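Local coordinates for CBS domain-containing predicted protein TM0935 (Thermotoga maritima, PDB 1O50), which is of unknown function but carries a tandem pair of CBS domains, modules that in many relatives bind adenosyl nucleotides and regulate partner proteins or domains, at residues Glu36-Val39 with Asp40-Glu44; Leu145-Leu148 with Leu149-Lys153. All coordinates share one frame; numbering follows the deposited sequence.

Contact 1. Residues Glu36-Val39 with Asp40-Glu44; sequences EEIV and DRILE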
ATOM      1  N   GLU A  36       1.210 -18.532  -4.579  1.00 35.08           N
ATOM      2  CA  GLU A  36       0.007 -18.747  -3.755  1.00 33.51           C
ATOM      3  C   GLU A  36       0.360 -18.709  -2.231  1.00 33.50           C
ATOM      4  O   GLU A  36      -0.375 -18.141  -1.428  1.00 32.71           O
ATOM      5  CB  GLU A  36      -0.693 -20.033  -4.143  1.00 33.48           C
ATOM      6  CG  GLU A  36      -2.013 -20.175  -3.388  1.00 32.85           C
ATOM      7  CD  GLU A  36      -2.855 -21.421  -3.676  1.00 34.56           C
ATOM      8  OE1 GLU A  36      -2.624 -22.116  -4.656  1.00 33.45           O
ATOM      9  OE2 GLU A  36      -3.809 -21.707  -2.893  1.00 31.82           O
ATOM     10  N   GLU A  37       1.500 -19.258  -1.835  1.00 33.38           N
ATOM     11  CA  GLU A  37       1.880 -19.220  -0.399  1.00 32.80           C
ATOM     12  C   GLU A  37       2.259 -17.788   0.013  1.00 32.88           C
ATOM     13  O   GLU A  37       2.069 -17.366   1.118  1.00 30.90           O
ATOM     14  CB  GLU A  37       3.012 -20.168  -0.132  1.00 34.23           C
ATOM     15  CG  GLU A  37       3.392 -20.290   1.341  1.00 35.77           C
ATOM     16  CD  GLU A  37       4.548 -21.260   1.568  1.00 41.18           C
ATOM     17  OE1 GLU A  37       4.778 -22.137   0.688  1.00 41.77           O
ATOM     18  OE2 GLU A  37       5.226 -21.144   2.637  1.00 41.79           O
ATOM     19  N   ILE A  38       2.788 -17.009  -0.913  1.00 32.40           N
ATOM     20  CA  ILE A  38       3.103 -15.609  -0.626  1.00 33.76           C
ATOM     21  C   ILE A  38       1.849 -14.847  -0.339  1.00 35.83           C
ATOM     22  O   ILE A  38       1.777 -14.112   0.650  1.00 37.70           O
ATOM     23  CB  ILE A  38       3.856 -14.964  -1.808  1.00 33.41           C
ATOM     24  CG1 ILE A  38       5.175 -15.682  -1.932  1.00 34.07           C
ATOM     25  CG2 ILE A  38       4.036 -13.470  -1.540  1.00 34.22           C
ATOM     26  CD1 ILE A  38       6.101 -15.262  -3.096  1.00 30.59           C
ATOM     27  N   VAL A  39       0.820 -15.082  -1.160  1.00 37.04           N
ATOM     28  CA  VAL A  39      -0.500 -14.546  -0.913  1.00 35.96           C
ATOM     29  C   VAL A  39      -1.063 -15.004   0.441  1.00 36.46           C
ATOM     30  O   VAL A  39      -1.610 -14.201   1.198  1.00 37.72           O
ATOM     31  CB  VAL A  39      -1.429 -14.876  -2.127  1.00 36.21           C
ATOM     32  CG1 VAL A  39      -2.804 -14.504  -1.854  1.00 36.69           C
ATOM     33  CG2 VAL A  39      -0.947 -14.165  -3.379  1.00 33.92           C
ATOM     34  N   ASP A  40      -0.961 -16.279   0.768  1.00 36.09           N
ATOM     35  CA  ASP A  40      -1.427 -16.735   2.084  1.00 36.08           C
ATOM     36  C   ASP A  40      -0.751 -15.955   3.236  1.00 36.24           C
ATOM     37  O   ASP A  40      -1.407 -15.568   4.183  1.00 37.39           O
ATOM     38  CB  ASP A  40      -1.159 -18.217   2.307  1.00 37.33           C
ATOM     39  CG  ASP A  40      -1.901 -19.136   1.330  1.00 36.74           C
ATOM     40  OD1 ASP A  40      -3.049 -18.829   0.903  1.00 35.58           O
ATOM     41  OD2 ASP A  40      -1.390 -20.238   1.017  1.00 38.18           O
ATOM     42  N   ARG A  41       0.574 -15.778   3.173  1.00 36.55           N
ATOM     43  CA  ARG A  41       1.331 -14.960   4.140  1.00 36.01           C
ATOM     44  C   ARG A  41       0.853 -13.520   4.226  1.00 34.82           C
ATOM     45  O   ARG A  41       0.764 -12.961   5.295  1.00 35.44           O
ATOM     46  CB  ARG A  41       2.830 -14.946   3.802  1.00 36.46           C
ATOM     47  CG  ARG A  41       3.552 -16.331   3.901  1.00 39.86           C
ATOM     48  CD  ARG A  41       3.665 -16.912   5.260  1.00 44.32           C
ATOM     49  NE  ARG A  41       4.391 -16.063   6.231  1.00 48.68           N
ATOM     50  CZ  ARG A  41       5.732 -15.924   6.348  1.00 47.91           C
ATOM     51  NH1 ARG A  41       6.583 -16.549   5.529  1.00 45.65           N
ATOM     52  NH2 ARG A  41       6.221 -15.136   7.309  1.00 47.28           N
ATOM     53  N   ILE A  42       0.534 -12.894   3.095  1.00 35.37           N
ATOM     54  CA  ILE A  42       0.039 -11.528   3.133  1.00 35.73           C
ATOM     55  C   ILE A  42      -1.344 -11.485   3.788  1.00 36.52           C
ATOM     56  O   ILE A  42      -1.605 -10.594   4.598  1.00 37.05           O
ATOM     57  CB  ILE A  42      -0.019 -10.910   1.729  1.00 35.58           C
ATOM     58  CG1 ILE A  42       1.397 -10.791   1.117  1.00 38.69           C
ATOM     59  CG2 ILE A  42      -0.655  -9.528   1.809  1.00 38.03           C
ATOM     60  CD1 ILE A  42       1.426 -10.563  -0.369  1.00 39.73           C
ATOM     61  N   LEU A  43      -2.231 -12.428   3.436  1.00 36.70           N
ATOM     62  CA  LEU A  43      -3.589 -12.464   4.007  1.00 36.87           C
ATOM     63  C   LEU A  43      -3.610 -12.722   5.528  1.00 37.36           C
ATOM     64  O   LEU A  43      -4.579 -12.324   6.242  1.00 36.92           O
ATOM     65  CB  LEU A  43      -4.446 -13.514   3.281  1.00 37.28           C
ATOM     66  CG  LEU A  43      -4.696 -13.201   1.787  1.00 38.67           C
ATOM     67  CD1 LEU A  43      -5.278 -14.446   1.011  1.00 38.11           C
ATOM     68  CD2 LEU A  43      -5.658 -11.994   1.640  1.00 40.34           C
ATOM     69  N   GLU A  44      -2.588 -13.411   6.041  1.00 36.93           N
ATOM     70  CA  GLU A  44      -2.504 -13.670   7.501  1.00 37.56           C
ATOM     71  C   GLU A  44      -2.052 -12.418   8.288  1.00 36.39           C
ATOM     72  O   GLU A  44      -2.359 -12.281   9.431  1.00 36.81           O
ATOM     73  CB  GLU A  44      -1.578 -14.852   7.819  1.00 37.23           C
ATOM     74  CG  GLU A  44      -1.825 -15.460   9.197  1.00 44.11           C
ATOM     75  CD  GLU A  44      -0.932 -14.893  10.317  1.00 49.96           C
ATOM     76  OE1 GLU A  44       0.065 -14.176   9.991  1.00 53.01           O
ATOM     77  OE2 GLU A  44      -1.211 -15.203  11.522  1.00 51.65           O
TER
HETATM   78  O   HOH W   1       6.616 -18.873   3.710  1.00 31.74           O
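Helix 35-44, the helix of a beta-alpha-beta unit in the first CBS domain, brings E37 and R41 together one turn apart, where a water joins them. E37 reaches out fully extended, and its OE2 accepts a hydrogen bond from the water at 2.9 Å. The same water lies at the edge of the R41 guanidinium, in its plane, and takes a hydrogen bond from NH1 at 3.0 Å. The charged ends themselves stay apart, E37 OE2 lying 5.6 Å from R41 NH1, and the pair is therefore water-mediated. CG of R41 lies beside its backbone N (chi1 -64°), 3.3 Å from E37 O; bends at chi2 and chi3 then carry the guanidinium away from the helix. NH1 has a second acceptor in V28 O, which ties the helix to strand 27-29, the strand that enters the crossover; strand 50-55 leaves it. I38 and I42 face that second strand, both packing on V51, and cross at a slant through CG2 of I38 and CD1 of I42, 4.1 Å apart. V39 and L43 run side by side in the same direction toward the second subunit, with CG1 of V39 3.8 Å from CD1 of L43; V39 also touches L68 of helix 65-77, as does I42. Four i to i+4 backbone bonds link 36-39 to 40-44, among them L43 N to V39 O at 2.9 Å. E36 OE2 and D40 OD1 are 4.8 Å apart; the likely repulsion between these carboxylates is probably offset by K153 of the second subunit, which makes a salt bridge to each.

Contact 2. Residues Leu145-Leu148 with Leu149-Lys153; sequences LEIL and LALWK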
ATOM      1  N   LEU A 145       3.449   3.955   7.492  1.00 38.28           N
ATOM      2  CA  LEU A 145       2.600   4.404   8.552  1.00 37.86           C
ATOM      3  C   LEU A 145       3.449   4.909   9.722  1.00 37.96           C
ATOM      4  O   LEU A 145       3.072   5.852  10.398  1.00 37.85           O
ATOM      5  CB  LEU A 145       1.659   3.275   9.012  1.00 38.84           C
ATOM      6  CG  LEU A 145       0.872   2.488   7.945  1.00 38.28           C
ATOM      7  CD1 LEU A 145      -0.169   1.617   8.646  1.00 36.55           C
ATOM      8  CD2 LEU A 145       0.232   3.366   6.899  1.00 39.11           C
ATOM      9  N   GLU A 146       4.579   4.252   9.969  1.00 37.53           N
ATOM     10  CA  GLU A 146       5.516   4.706  10.990  1.00 37.05           C
ATOM     11  C   GLU A 146       6.067   6.103  10.709  1.00 37.08           C
ATOM     12  O   GLU A 146       6.219   6.901  11.623  1.00 37.35           O
ATOM     13  CB  GLU A 146       6.631   3.699  11.147  1.00 35.56           C
ATOM     14  CG  GLU A 146       6.111   2.433  11.795  1.00 35.17           C
ATOM     15  CD  GLU A 146       7.161   1.358  11.873  1.00 33.19           C
ATOM     16  OE1 GLU A 146       7.973   1.241  10.947  1.00 30.63           O
ATOM     17  OE2 GLU A 146       7.165   0.643  12.880  1.00 34.34           O
ATOM     18  N   ILE A 147       6.377   6.373   9.450  1.00 37.13           N
ATOM     19  CA  ILE A 147       6.853   7.681   9.021  1.00 36.85           C
ATOM     20  C   ILE A 147       5.769   8.709   9.230  1.00 36.52           C
ATOM     21  O   ILE A 147       6.039   9.782   9.753  1.00 36.06           O
ATOM     22  CB  ILE A 147       7.363   7.651   7.572  1.00 36.78           C
ATOM     23  CG1 ILE A 147       8.580   6.737   7.453  1.00 36.73           C
ATOM     24  CG2 ILE A 147       7.796   9.042   7.087  1.00 37.15           C
ATOM     25  CD1 ILE A 147       9.190   6.701   6.103  1.00 37.58           C
ATOM     26  N   LEU A 148       4.536   8.373   8.860  1.00 36.10           N
ATOM     27  CA  LEU A 148       3.417   9.276   9.056  1.00 36.21           C
ATOM     28  C   LEU A 148       3.162   9.592  10.519  1.00 35.85           C
ATOM     29  O   LEU A 148       2.912  10.741  10.860  1.00 36.22           O
ATOM     30  CB  LEU A 148       2.137   8.746   8.410  1.00 36.17           C
ATOM     31  CG  LEU A 148       2.195   8.764   6.879  1.00 36.89           C
ATOM     32  CD1 LEU A 148       0.976   8.025   6.263  1.00 38.71           C
ATOM     33  CD2 LEU A 148       2.315  10.187   6.273  1.00 39.25           C
ATOM     34  N   LEU A 149       3.220   8.565  11.352  1.00 34.35           N
ATOM     35  CA  LEU A 149       3.055   8.699  12.770  1.00 34.27           C
ATOM     36  C   LEU A 149       4.070   9.709  13.319  1.00 34.58           C
ATOM     37  O   LEU A 149       3.706  10.668  13.987  1.00 34.78           O
ATOM     38  CB  LEU A 149       3.252   7.334  13.414  1.00 34.11           C
ATOM     39  CG  LEU A 149       2.815   7.153  14.884  1.00 31.74           C
ATOM     40  CD1 LEU A 149       2.869   5.725  15.233  1.00 32.15           C
ATOM     41  CD2 LEU A 149       3.665   8.017  15.918  1.00 32.32           C
ATOM     42  N   ALA A 150       5.346   9.457  13.050  1.00 32.63           N
ATOM     43  CA  ALA A 150       6.447  10.320  13.465  1.00 32.07           C
ATOM     44  C   ALA A 150       6.227  11.765  13.094  1.00 32.49           C
ATOM     45  O   ALA A 150       6.419  12.662  13.891  1.00 31.90           O
ATOM     46  CB  ALA A 150       7.704   9.863  12.774  1.00 32.25           C
ATOM     47  N   LEU A 151       5.857  11.983  11.842  1.00 32.21           N
ATOM     48  CA  LEU A 151       5.762  13.338  11.318  1.00 32.59           C
ATOM     49  C   LEU A 151       4.582  14.120  11.833  1.00 32.37           C
ATOM     50  O   LEU A 151       4.729  15.294  12.155  1.00 32.95           O
ATOM     51  CB  LEU A 151       5.751  13.314   9.809  1.00 32.38           C
ATOM     52  CG  LEU A 151       7.081  12.882   9.172  1.00 32.04           C
ATOM     53  CD1 LEU A 151       6.810  12.788   7.672  1.00 34.23           C
ATOM     54  CD2 LEU A 151       8.224  13.815   9.493  1.00 33.47           C
ATOM     55  N   TRP A 152       3.423  13.471  11.942  1.00 31.67           N
ATOM     56  CA  TRP A 152       2.197  14.155  12.325  1.00 31.65           C
ATOM     57  C   TRP A 152       1.818  14.092  13.791  1.00 31.42           C
ATOM     58  O   TRP A 152       1.020  14.922  14.243  1.00 30.17           O
ATOM     59  CB  TRP A 152       1.039  13.602  11.523  1.00 32.84           C
ATOM     60  CG  TRP A 152       1.109  14.026  10.074  1.00 32.28           C
ATOM     61  CD1 TRP A 152       1.489  13.247   9.044  1.00 34.86           C
ATOM     62  CD2 TRP A 152       0.812  15.318   9.518  1.00 34.10           C
ATOM     63  NE1 TRP A 152       1.484  13.975   7.881  1.00 34.18           N
ATOM     64  CE2 TRP A 152       1.059  15.244   8.150  1.00 35.23           C
ATOM     65  CE3 TRP A 152       0.353  16.532  10.048  1.00 37.04           C
ATOM     66  CZ2 TRP A 152       0.850  16.335   7.274  1.00 35.77           C
ATOM     67  CZ3 TRP A 152       0.132  17.606   9.197  1.00 38.71           C
ATOM     68  CH2 TRP A 152       0.400  17.500   7.823  1.00 38.09           C
ATOM     69  N   LYS A 153       2.382  13.140  14.524  1.00 31.16           N
ATOM     70  CA  LYS A 153       2.175  13.051  15.970  1.00 31.09           C
ATOM     71  C   LYS A 153       3.245  13.812  16.755  1.00 32.05           C
ATOM     72  O   LYS A 153       3.077  14.065  17.936  1.00 29.54           O
ATOM     73  CB  LYS A 153       2.180  11.614  16.426  1.00 32.18           C
ATOM     74  CG  LYS A 153       1.132  10.711  15.802  1.00 32.72           C
ATOM     75  CD  LYS A 153      -0.314  11.267  15.919  1.00 31.32           C
ATOM     76  CE  LYS A 153      -0.830  11.265  17.345  1.00 32.06           C
ATOM     77  NZ  LYS A 153      -2.186  11.867  17.422  1.00 27.07           N
TER
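L148 and W152 lie side by side one turn apart on helix 144-153, CD2 of L148 being 4.2 Å from CD1 of the indole. The L148 carbonyl oxygen accepts the backbone N-H of W152 at 3.0 Å and also lies at the edge of the indole, near its plane, 3.4 Å from W152 CD1. The indole N-H is satisfied across the dimer interface: NE1 donates to S72 OG of the second subunit, whose F76 meets the ring edge-to-face. The K153 ammonium is satisfied across the same interface. Three more i to i+4 bonds link the two halves of the helix, pairing L145 O with L149 N, E146 O with A150 N (3.1 Å, 173° at the hydrogen) and I147 O with L151 N. The carboxylate of buried E146 accepts the backbone N-H of I22 at OE2, and OE1 is also hydrogen-bonded, close by along the chain; the backbone N-H of E146 goes to N143 OD1. I147 sends CG2, anti to its N, to within 3.9 Å of L151 CD1. I147 packs on L114, L118 and M121 of helix 114-124; on another side A150 meets V18 of helix 15-18.

Overall arrangement
Contacts 1 and 2 are each a run along one helix, contact 1 in the first CBS domain and contact 2 in the second. Within one chain they do not touch: their centres are 27 Å apart and their nearest atoms about 13 Å. The dimer brings them together, since residues 36-44 of one subunit meet residues 145-153 of the other. L43 packs on L149 of the second subunit, I42 on its L145, and E36 and V39 on its W152. The first CBS domain of one subunit is thus joined to the second domain of the other by apolar packing, to which the intersubunit salt bridges of K153 are added.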